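Local coordinates for protein beta-N-acetylhexosaminidase (Bacteroides fragilis, PDB 4PYS) that probably removes terminal N-acetylhexosamine residues from the non-reducing ends of glycans, at residues I339-V344 / Q359-R364; P380-T385 / L427-S432; Y387-N392 / L414-Y419. All blocks are in the same frame, centred on the assembly; numbering follows the deposited sequence.

Contact 1: residues I339-V344 / Q359-R364; sequences IFWGDV and QWWNWR. With FMT (formic acid), chain I.
Trp-341 and Gln-359 pair in parallel across two neighbouring strands, 337-341 and 356-360, of the catalytic (beta/alpha)8 (TIM) barrel, where the chain leaves both strands at their C-terminal ends. The backbone supplies two bonds: Gln-359 N gives a nearly straight one to Phe-340 O, 2.8 Å, and Gly-342 N reaches Gln-359 O at 2.9 Å by a more bent path.

The side chains meet as flat groups. The Gln-359 amide lies over one face of the Trp-341 indole, its CD 3.3 Å from CZ3 and the planes 25° apart, an overlap that the long, extended glutamine chain allows. His-287 and Ser-432 hold the amide's two polar ends, while Glu-223 receives Trp-341 NE1. Trp-341 also turns an edge to the face of Trp-361 in an offset edge-to-face pair, planes at 79°.

A formic acid molecule, probably from the crystallisation liquor, accepts hydrogen bonds from Trp-361 N and Asn-362 N on its two oxygens and is also bound by Tyr-346; its O2 lies 3.0 Å from CA of Gly-342, whose missing side chain leaves it room. Asp-343 accepts a hydrogen bond from the indole of Trp-361: NE1 meets OD1 on the syn side at 2.7 Å, almost in the ring plane though 33° out of the carboxylate plane.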
loop_
_atom_site.group_PDB
_atom_site.type_symbol
_atom_site.label_atom_id
_atom_site.label_comp_id
_atom_site.label_asym_id
_atom_site.label_seq_id
_atom_site.Cartn_x
_atom_site.Cartn_y
_atom_site.Cartn_z
ATOM N N ILE A 339 -1.719 0.727 -13.362
ATOM C CA ILE A 339 -0.816 -0.318 -12.895
ATOM C C ILE A 339 -1.402 -1.681 -13.244
ATOM O O ILE A 339 -2.599 -1.904 -13.061
ATOM C CB ILE A 339 -0.593 -0.269 -11.368
ATOM C CG1 ILE A 339 -0.139 1.123 -10.925
ATOM C CG2 ILE A 339 0.442 -1.316 -10.946
ATOM C CD1 ILE A 339 -0.169 1.323 -9.392
ATOM N N PHE A 340 -0.561 -2.584 -13.742
ATOM C CA PHE A 340 -0.983 -3.950 -14.047
ATOM C C PHE A 340 -0.043 -4.917 -13.354
ATOM O O PHE A 340 1.138 -4.621 -13.207
ATOM C CB PHE A 340 -0.894 -4.227 -15.550
ATOM C CG PHE A 340 -1.882 -3.463 -16.383
ATOM C CD1 PHE A 340 -3.206 -3.877 -16.469
ATOM C CD2 PHE A 340 -1.478 -2.359 -17.113
ATOM C CE1 PHE A 340 -4.117 -3.189 -17.253
ATOM C CE2 PHE A 340 -2.385 -1.659 -17.907
ATOM C CZ PHE A 340 -3.706 -2.076 -17.973
ATOM N N TRP A 341 -0.544 -6.079 -12.944
ATOM C CA TRP A 341 0.352 -7.139 -12.477
ATOM C C TRP A 341 1.254 -7.593 -13.627
ATOM O O TRP A 341 0.851 -7.554 -14.786
ATOM C CB TRP A 341 -0.445 -8.330 -11.936
ATOM C CG TRP A 341 -1.275 -7.996 -10.716
ATOM C CD1 TRP A 341 -2.642 -7.946 -10.639
ATOM C CD2 TRP A 341 -0.789 -7.660 -9.418
ATOM N NE1 TRP A 341 -3.031 -7.603 -9.367
ATOM C CE2 TRP A 341 -1.909 -7.426 -8.596
ATOM C CE3 TRP A 341 0.486 -7.545 -8.863
ATOM C CZ2 TRP A 341 -1.789 -7.076 -7.254
ATOM C CZ3 TRP A 341 0.604 -7.202 -7.521
ATOM C CH2 TRP A 341 -0.526 -6.971 -6.733
ATOM N N GLY A 342 2.474 -8.024 -13.307
ATOM C CA GLY A 342 3.466 -8.314 -14.332
ATOM C C GLY A 342 3.160 -9.444 -15.309
ATOM O O GLY A 342 3.789 -9.511 -16.371
ATOM N N ASP A 343 2.219 -10.331 -14.963
ATOM C CA ASP A 343 1.792 -11.423 -15.862
ATOM C C ASP A 343 1.540 -10.930 -17.269
ATOM O O ASP A 343 1.838 -11.609 -18.258
ATOM C CB ASP A 343 0.444 -11.998 -15.430
ATOM C CG ASP A 343 0.421 -12.439 -14.008
ATOM O OD1 ASP A 343 0.410 -11.557 -13.128
ATOM O OD2 ASP A 343 0.369 -13.663 -13.776
ATOM N N VAL A 344 0.929 -9.753 -17.328
ATOM C CA VAL A 344 0.458 -9.131 -18.563
ATOM C C VAL A 344 1.517 -9.118 -19.655
ATOM O O VAL A 344 1.210 -9.271 -20.846
ATOM C CB VAL A 344 -0.007 -7.682 -18.268
ATOM C CG1 VAL A 344 -0.462 -6.981 -19.512
ATOM C CG2 VAL A 344 -1.127 -7.697 -17.268
ATOM N N GLN A 359 3.583 -4.033 -11.882
ATOM C CA GLN A 359 3.866 -4.502 -10.531
ATOM C C GLN A 359 4.405 -5.922 -10.615
ATOM O O GLN A 359 3.683 -6.860 -10.954
ATOM C CB GLN A 359 2.629 -4.432 -9.634
ATOM C CG GLN A 359 2.945 -4.753 -8.175
ATOM C CD GLN A 359 1.929 -4.166 -7.207
ATOM O OE1 GLN A 359 0.860 -3.709 -7.611
ATOM N NE2 GLN A 359 2.260 -4.184 -5.924
ATOM N N TRP A 360 5.701 -6.047 -10.348
ATOM C CA TRP A 360 6.446 -7.294 -10.495
ATOM C C TRP A 360 6.228 -8.139 -9.249
ATOM O O TRP A 360 6.526 -7.689 -8.141
ATOM C CB TRP A 360 7.925 -6.938 -10.671
ATOM C CG TRP A 360 8.909 -8.070 -10.596
ATOM C CD1 TRP A 360 8.764 -9.343 -11.074
ATOM C CD2 TRP A 360 10.204 -8.009 -9.996
ATOM N NE1 TRP A 360 9.905 -10.078 -10.800
ATOM C CE2 TRP A 360 10.799 -9.278 -10.140
ATOM C CE3 TRP A 360 10.917 -6.997 -9.344
ATOM C CZ2 TRP A 360 12.084 -9.562 -9.653
ATOM C CZ3 TRP A 360 12.193 -7.282 -8.860
ATOM C CH2 TRP A 360 12.757 -8.554 -9.018
ATOM N N TRP A 361 5.695 -9.350 -9.411
ATOM C CA TRP A 361 5.271 -10.117 -8.229
ATOM C C TRP A 361 5.662 -11.601 -8.182
ATOM O O TRP A 361 5.916 -12.131 -7.100
ATOM C CB TRP A 361 3.756 -9.999 -8.019
ATOM C CG TRP A 361 2.959 -10.829 -8.986
ATOM C CD1 TRP A 361 2.487 -10.440 -10.208
ATOM C CD2 TRP A 361 2.513 -12.183 -8.793
ATOM N NE1 TRP A 361 1.785 -11.477 -10.795
ATOM C CE2 TRP A 361 1.787 -12.554 -9.944
ATOM C CE3 TRP A 361 2.660 -13.115 -7.759
ATOM C CZ2 TRP A 361 1.212 -13.826 -10.090
ATOM C CZ3 TRP A 361 2.092 -14.376 -7.907
ATOM C CH2 TRP A 361 1.377 -14.718 -9.060
ATOM N N ASN A 362 5.681 -12.289 -9.321
ATOM C CA ASN A 362 5.856 -13.741 -9.250
ATOM C C ASN A 362 7.306 -14.211 -9.379
ATOM O O ASN A 362 7.680 -14.832 -10.372
ATOM C CB ASN A 362 4.956 -14.472 -10.255
ATOM C CG ASN A 362 4.786 -15.940 -9.917
ATOM O OD1 ASN A 362 5.423 -16.454 -8.994
ATOM N ND2 ASN A 362 3.926 -16.625 -10.662
ATOM N N TRP A 363 8.109 -13.918 -8.358
ATOM C CA TRP A 363 9.490 -14.398 -8.299
ATOM C C TRP A 363 9.534 -15.920 -8.270
ATOM O O TRP A 363 10.299 -16.547 -9.013
ATOM C CB TRP A 363 10.183 -13.849 -7.050
ATOM C CG TRP A 363 11.558 -14.423 -6.849
ATOM C CD1 TRP A 363 11.898 -15.502 -6.081
ATOM C CD2 TRP A 363 12.776 -13.946 -7.431
ATOM N NE1 TRP A 363 13.254 -15.724 -6.150
ATOM C CE2 TRP A 363 13.815 -14.781 -6.972
ATOM C CE3 TRP A 363 13.089 -12.895 -8.293
ATOM C CZ2 TRP A 363 15.147 -14.591 -7.349
ATOM C CZ3 TRP A 363 14.412 -12.704 -8.661
ATOM C CH2 TRP A 363 15.424 -13.547 -8.190
ATOM N N ARG A 364 8.706 -16.511 -7.412
ATOM C CA ARG A 364 8.725 -17.962 -7.211
ATOM C C ARG A 364 8.489 -18.722 -8.509
ATOM O O ARG A 364 9.179 -19.703 -8.801
ATOM C CB ARG A 364 7.712 -18.374 -6.134
ATOM C CG ARG A 364 7.906 -19.793 -5.634
ATOM C CD ARG A 364 7.083 -20.069 -4.393
ATOM N NE ARG A 364 5.704 -20.395 -4.720
ATOM C CZ ARG A 364 5.275 -21.618 -5.004
ATOM N NH1 ARG A 364 6.122 -22.640 -5.009
ATOM N NH2 ARG A 364 3.997 -21.824 -5.286
HETATM C C FMT I . 5.596 -10.931 -12.427
HETATM O O1 FMT I . 5.318 -12.096 -12.187
HETATM O O2 FMT I . 4.842 -9.993 -12.203
HETATM O O HOH W 1 2.379 -15.953 -12.666
#

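Contact 2: residues P380-T385 / L427-S432; sequences PVICGT and LILGMS
Parallel pairing of strand 381-383 with strand 428-435 in the barrel wall of the catalytic domain joins residues 380-385 to 427-432. Val-381 pairs with Ile-428 and Cys-383 with Met-431, so the second strand has one residue more between the pairs, a beta bulge at Leu-429 and Gly-430. Gly-430 takes backbone angles (161/-147°) that suit only a residue without a side chain.

Four backbone bonds tie the strands. Val-381 N binds Leu-427 O and its own O receives Leu-429 N, both at 2.8 Å; Cys-383 N binds Gly-430 O, in the bulge, at 2.8 Å, and past it Cys-383 O receives Ser-432 N at 2.9 Å.

On the Val-381 and Cys-383 face, branched Ile-428 splits its contacts: CD1 lies 3.8 Å from Val-381 CB, and CG2, anti to the backbone N, lies against Cys-383 SG. Proline and leucine close the beginning of the pair, Leu-429 CD1 being 3.9 Å from Pro-380 CB. At the far end Ser-432 OG stands 3.1 Å from Gly-384 CA, close quarters that suit glycine; this hydroxyl, besides holding Gln-359, binds a water.

Strands 356-360 and 132-138 extend the sheet on its two sides, and helix 369-376 covers Val-381 and Ile-428.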
loop_
_atom_site.group_PDB
_atom_site.type_symbol
_atom_site.label_atom_id
_atom_site.label_comp_id
_atom_site.label_asym_id
_atom_site.label_seq_id
_atom_site.Cartn_x
_atom_site.Cartn_y
_atom_site.Cartn_z
ATOM N N PRO A 380 7.708 1.682 -16.178
ATOM C CA PRO A 380 8.121 1.763 -14.767
ATOM C C PRO A 380 7.654 0.538 -13.989
ATOM O O PRO A 380 6.640 -0.065 -14.356
ATOM C CB PRO A 380 7.385 3.005 -14.251
ATOM C CG PRO A 380 7.048 3.800 -15.471
ATOM C CD PRO A 380 6.835 2.802 -16.571
ATOM N N VAL A 381 8.369 0.198 -12.919
ATOM C CA VAL A 381 8.147 -1.049 -12.186
ATOM C C VAL A 381 8.033 -0.815 -10.694
ATOM O O VAL A 381 8.821 -0.056 -10.116
ATOM C CB VAL A 381 9.344 -2.015 -12.380
ATOM C CG1 VAL A 381 9.219 -3.245 -11.478
ATOM C CG2 VAL A 381 9.459 -2.435 -13.804
ATOM N N ILE A 382 7.064 -1.486 -10.069
ATOM C CA ILE A 382 7.000 -1.590 -8.614
ATOM C C ILE A 382 7.447 -2.996 -8.227
ATOM O O ILE A 382 6.942 -3.981 -8.783
ATOM C CB ILE A 382 5.558 -1.368 -8.113
ATOM C CG1 ILE A 382 5.120 0.068 -8.407
ATOM C CG2 ILE A 382 5.449 -1.680 -6.601
ATOM C CD1 ILE A 382 3.599 0.229 -8.494
ATOM N N CYS A 383 8.411 -3.097 -7.309
ATOM C CA CYS A 383 8.949 -4.399 -6.920
ATOM C C CYS A 383 8.151 -4.971 -5.766
ATOM O O CYS A 383 8.287 -4.520 -4.627
ATOM C CB CYS A 383 10.434 -4.283 -6.523
ATOM S SG CYS A 383 11.487 -3.615 -7.815
ATOM N N GLY A 384 7.318 -5.974 -6.057
ATOM C CA GLY A 384 6.459 -6.560 -5.041
ATOM C C GLY A 384 6.447 -8.073 -5.107
ATOM O O GLY A 384 5.385 -8.695 -5.151
ATOM N N THR A 385 7.634 -8.668 -5.092
ATOM C CA THR A 385 7.756 -10.106 -5.323
ATOM C C THR A 385 7.250 -10.932 -4.151
ATOM O O THR A 385 7.435 -10.558 -2.981
ATOM C CB THR A 385 9.208 -10.493 -5.667
ATOM O OG1 THR A 385 10.093 -9.966 -4.674
ATOM C CG2 THR A 385 9.595 -9.910 -7.008
ATOM N N LEU A 427 13.297 3.905 -13.876
ATOM C CA LEU A 427 12.068 3.145 -14.109
ATOM C C LEU A 427 11.641 2.348 -12.870
ATOM O O LEU A 427 10.446 2.096 -12.668
ATOM C CB LEU A 427 12.232 2.183 -15.288
ATOM C CG LEU A 427 12.230 2.735 -16.715
ATOM C CD1 LEU A 427 12.338 1.592 -17.718
ATOM C CD2 LEU A 427 10.985 3.571 -16.977
ATOM N N ILE A 428 12.601 1.934 -12.051
ATOM C CA ILE A 428 12.269 1.210 -10.823
ATOM C C ILE A 428 11.787 2.185 -9.748
ATOM O O ILE A 428 12.577 2.952 -9.193
ATOM C CB ILE A 428 13.475 0.419 -10.278
ATOM C CG1 ILE A 428 14.083 -0.448 -11.378
ATOM C CG2 ILE A 428 13.060 -0.421 -9.079
ATOM C CD1 ILE A 428 13.120 -1.463 -11.917
ATOM N N LEU A 429 10.492 2.135 -9.449
ATOM C CA LEU A 429 9.853 3.152 -8.624
ATOM C C LEU A 429 10.031 2.903 -7.141
ATOM O O LEU A 429 10.165 3.850 -6.357
ATOM C CB LEU A 429 8.361 3.214 -8.929
ATOM C CG LEU A 429 7.990 3.621 -10.352
ATOM C CD1 LEU A 429 6.477 3.699 -10.471
ATOM C CD2 LEU A 429 8.638 4.952 -10.725
ATOM N N GLY A 430 10.007 1.636 -6.746
ATOM C CA GLY A 430 10.115 1.304 -5.339
ATOM C C GLY A 430 9.616 -0.097 -5.079
ATOM O O GLY A 430 9.723 -0.970 -5.950
HETATM N N MSE A 431 9.039 -0.288 -3.898
HETATM C CA MSE A 431 8.688 -1.602 -3.398
HETATM C C MSE A 431 7.277 -1.627 -2.856
HETATM O O MSE A 431 6.761 -0.603 -2.382
HETATM C CB MSE A 431 9.632 -1.975 -2.250
HETATM C CG MSE A 431 11.091 -1.996 -2.637
HETATM SE SE MSE A 431 12.159 -2.382 -1.037
HETATM C CE MSE A 431 11.330 -4.061 -0.527
ATOM N N SER A 432 6.661 -2.805 -2.896
ATOM C CA SER A 432 5.368 -2.990 -2.243
ATOM C C SER A 432 5.438 -4.136 -1.249
ATOM O O SER A 432 6.371 -4.944 -1.280
ATOM C CB SER A 432 4.256 -3.262 -3.260
ATOM O OG SER A 432 4.534 -4.403 -4.039
HETATM O O HOH W 2 3.917 -6.735 -2.668
#

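Contact 3: residues Y387-N392 / L414-Y419; sequences YYTYLN and LRNPSY. With FMT (formic acid), chain J.
Asn-416 OD1 is gripped by two backbone N-H groups, Tyr-388 N across the contact and Ser-418 N within its own turn, each at 3.2 Å. They arrive from opposite faces of the amide plane, the first 49° out of it, and both bonds are fairly straight at the hydrogen. With CG anti to the backbone N (chi1 -171°), the amide is carried over toward residues 387-389, and Gln-460 binds its ND2, which would fix the rotation of the group. A short side chain with both an acceptor and a donor suits this buried place.

The peptide bond between Tyr-387 and Tyr-388 is cis. Pro-417 packs at this joint, its CD 3.2 Å from Tyr-387 O and 4.1 Å from Tyr-388 CD2. The Tyr-388 ring turns its edge to the backbone of the other segment, CE2 lying 3.3 Å from Arg-415 O, while Tyr-387 CB covers the centre of one face. Tyr-388 OH donates to O1 of a formic acid molecule, probably from the crystallisation liquor, at 2.8 Å and accepts from a water, which in turn accepts a hydrogen bond from Arg-415 NE; Asp-411 forms a salt bridge with the same guanidinium group through NH2. Deeper in, the methyl CG2 of Thr-389 lies 3.9 Å from Ser-418 CB; Thr-389 OG1 binds the backbone O of Thr-385, and Ser-418 OG binds its hydroxyl.

Asn-416 to Tyr-419 form a type I beta turn closed by Tyr-419 N to Asn-416 O, with Pro-417 at its second position, where the ring's restricted phi fits. The bond from Ser-418 N to OD1 adds an Asx turn, a common companion of asparagine at the start of such turns.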
loop_
_atom_site.group_PDB
_atom_site.type_symbol
_atom_site.label_atom_id
_atom_site.label_comp_id
_atom_site.label_asym_id
_atom_site.label_seq_id
_atom_site.Cartn_x
_atom_site.Cartn_y
_atom_site.Cartn_z
ATOM N N TYR A 387 8.211 -13.877 -2.890
ATOM C CA TYR A 387 9.428 -13.894 -2.070
ATOM C C TYR A 387 10.029 -12.490 -2.187
ATOM O O TYR A 387 10.441 -12.118 -3.289
ATOM C CB TYR A 387 10.461 -14.854 -2.671
ATOM C CG TYR A 387 10.182 -16.337 -2.531
ATOM C CD1 TYR A 387 9.022 -16.809 -1.925
ATOM C CD2 TYR A 387 11.107 -17.264 -2.995
ATOM C CE1 TYR A 387 8.787 -18.183 -1.802
ATOM C CE2 TYR A 387 10.884 -18.621 -2.877
ATOM C CZ TYR A 387 9.728 -19.076 -2.282
ATOM O OH TYR A 387 9.525 -20.435 -2.175
ATOM N N TYR A 388 10.092 -11.692 -1.115
ATOM C CA TYR A 388 9.550 -11.993 0.210
ATOM C C TYR A 388 8.761 -10.794 0.720
ATOM O O TYR A 388 9.014 -10.273 1.822
ATOM C CB TYR A 388 10.697 -12.277 1.185
ATOM C CG TYR A 388 11.449 -13.543 0.852
ATOM C CD1 TYR A 388 10.832 -14.785 0.965
ATOM C CD2 TYR A 388 12.784 -13.510 0.451
ATOM C CE1 TYR A 388 11.505 -15.951 0.666
ATOM C CE2 TYR A 388 13.466 -14.682 0.156
ATOM C CZ TYR A 388 12.823 -15.899 0.270
ATOM O OH TYR A 388 13.489 -17.077 -0.024
ATOM N N THR A 389 7.802 -10.346 -0.087
ATOM C CA THR A 389 6.953 -9.236 0.312
ATOM C C THR A 389 5.513 -9.658 0.554
ATOM O O THR A 389 4.699 -8.826 0.963
ATOM C CB THR A 389 6.952 -8.074 -0.725
ATOM O OG1 THR A 389 6.134 -8.415 -1.863
ATOM C CG2 THR A 389 8.380 -7.741 -1.179
ATOM N N TYR A 390 5.185 -10.930 0.294
ATOM C CA TYR A 390 3.829 -11.427 0.548
ATOM C C TYR A 390 3.677 -11.898 1.989
ATOM O O TYR A 390 3.978 -13.048 2.321
ATOM C CB TYR A 390 3.448 -12.553 -0.415
ATOM C CG TYR A 390 2.969 -12.046 -1.763
ATOM C CD1 TYR A 390 3.298 -10.766 -2.210
ATOM C CD2 TYR A 390 2.175 -12.846 -2.578
ATOM C CE1 TYR A 390 2.842 -10.300 -3.461
ATOM C CE2 TYR A 390 1.724 -12.393 -3.810
ATOM C CZ TYR A 390 2.058 -11.129 -4.245
ATOM O OH TYR A 390 1.574 -10.701 -5.478
ATOM N N LEU A 391 3.202 -10.997 2.839
ATOM C CA LEU A 391 3.106 -11.262 4.274
ATOM C C LEU A 391 2.034 -12.283 4.618
ATOM O O LEU A 391 1.971 -12.767 5.753
ATOM C CB LEU A 391 2.863 -9.939 5.016
ATOM C CG LEU A 391 3.989 -8.932 4.794
ATOM C CD1 LEU A 391 3.531 -7.524 5.176
ATOM C CD2 LEU A 391 5.214 -9.338 5.597
ATOM N N ASN A 392 1.176 -12.616 3.650
ATOM C CA ASN A 392 0.253 -13.727 3.848
ATOM C C ASN A 392 0.963 -15.084 3.890
ATOM O O ASN A 392 0.398 -16.071 4.375
ATOM C CB ASN A 392 -0.851 -13.726 2.773
ATOM C CG ASN A 392 -0.297 -13.559 1.379
ATOM O OD1 ASN A 392 0.280 -12.516 1.053
ATOM N ND2 ASN A 392 -0.479 -14.577 0.537
ATOM N N LEU A 414 17.464 -10.479 4.481
ATOM C CA LEU A 414 18.745 -10.836 3.875
ATOM C C LEU A 414 18.648 -11.221 2.400
ATOM O O LEU A 414 19.651 -11.167 1.699
ATOM C CB LEU A 414 19.381 -12.012 4.625
ATOM C CG LEU A 414 19.727 -11.807 6.094
ATOM C CD1 LEU A 414 20.236 -13.132 6.669
ATOM C CD2 LEU A 414 20.769 -10.714 6.231
ATOM N N ARG A 415 17.467 -11.634 1.931
ATOM C CA ARG A 415 17.402 -12.291 0.620
ATOM C C ARG A 415 16.206 -11.853 -0.241
ATOM O O ARG A 415 15.740 -12.610 -1.088
ATOM C CB ARG A 415 17.413 -13.825 0.791
ATOM C CG ARG A 415 18.794 -14.396 1.182
ATOM C CD ARG A 415 18.759 -15.909 1.488
ATOM N NE ARG A 415 17.945 -16.218 2.663
ATOM C CZ ARG A 415 18.392 -16.187 3.918
ATOM N NH1 ARG A 415 19.651 -15.854 4.180
ATOM N NH2 ARG A 415 17.579 -16.483 4.919
ATOM N N ASN A 416 15.741 -10.624 -0.045
ATOM C CA ASN A 416 14.540 -10.135 -0.746
ATOM C C ASN A 416 14.867 -9.658 -2.154
ATOM O O ASN A 416 15.572 -8.666 -2.318
ATOM C CB ASN A 416 13.942 -8.978 0.056
ATOM C CG ASN A 416 12.581 -8.545 -0.449
ATOM O OD1 ASN A 416 11.988 -9.182 -1.321
ATOM N ND2 ASN A 416 12.073 -7.450 0.109
ATOM N N PRO A 417 14.337 -10.346 -3.180
ATOM C CA PRO A 417 14.581 -9.921 -4.563
ATOM C C PRO A 417 14.082 -8.503 -4.842
ATOM O O PRO A 417 14.591 -7.854 -5.762
ATOM C CB PRO A 417 13.755 -10.922 -5.380
ATOM C CG PRO A 417 13.665 -12.139 -4.517
ATOM C CD PRO A 417 13.544 -11.590 -3.116
ATOM N N SER A 418 13.103 -8.042 -4.065
ATOM C CA SER A 418 12.530 -6.715 -4.280
ATOM C C SER A 418 13.370 -5.587 -3.678
ATOM O O SER A 418 13.133 -4.416 -3.964
ATOM C CB SER A 418 11.094 -6.655 -3.764
ATOM O OG SER A 418 10.232 -7.354 -4.644
ATOM N N TYR A 419 14.358 -5.938 -2.864
ATOM C CA TYR A 419 15.259 -4.940 -2.290
ATOM C C TYR A 419 16.501 -4.811 -3.157
ATOM O O TYR A 419 17.330 -5.730 -3.226
ATOM C CB TYR A 419 15.629 -5.317 -0.844
ATOM C CG TYR A 419 16.569 -4.325 -0.204
ATOM C CD1 TYR A 419 16.340 -2.955 -0.306
ATOM C CD2 TYR A 419 17.700 -4.751 0.489
ATOM C CE1 TYR A 419 17.220 -2.025 0.282
ATOM C CE2 TYR A 419 18.574 -3.834 1.075
ATOM C CZ TYR A 419 18.319 -2.473 0.971
ATOM O OH TYR A 419 19.186 -1.562 1.557
HETATM C C FMT J . 12.305 -19.631 1.076
HETATM O O1 FMT J . 12.361 -19.602 -0.150
HETATM O O2 FMT J . 11.519 -20.338 1.711
HETATM O O HOH W 3 15.822 -17.585 1.504
#

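Contacts 1 and 2 share one sheet: strands 356-360 and 381-383 are neighbours, the centres of the two contacts lie about 10 Å apart, and Trp-360 O to Gly-384 N, 2.8 Å, is a probable hydrogen bond. Segment 387-392 of contact 3 follows strand 381-383; the centres of contacts 2 and 3 are about 12 Å apart, bridged by Thr-385 OG1 and Ser-418 OG at 2.6 Å. Trp-361 CB lies 3.4 Å from Tyr-390 OH, joining contacts 1 and 3 near the C-terminal ends of the barrel strands, where this family's active site is expected. Glycerol, probably from the crystallisation liquor, lies about 3 Å from the Trp-361 side chain, and glycerol also hydrogen-bonds Tyr-390 and Asn-392, consistent with a sugar-binding pocket.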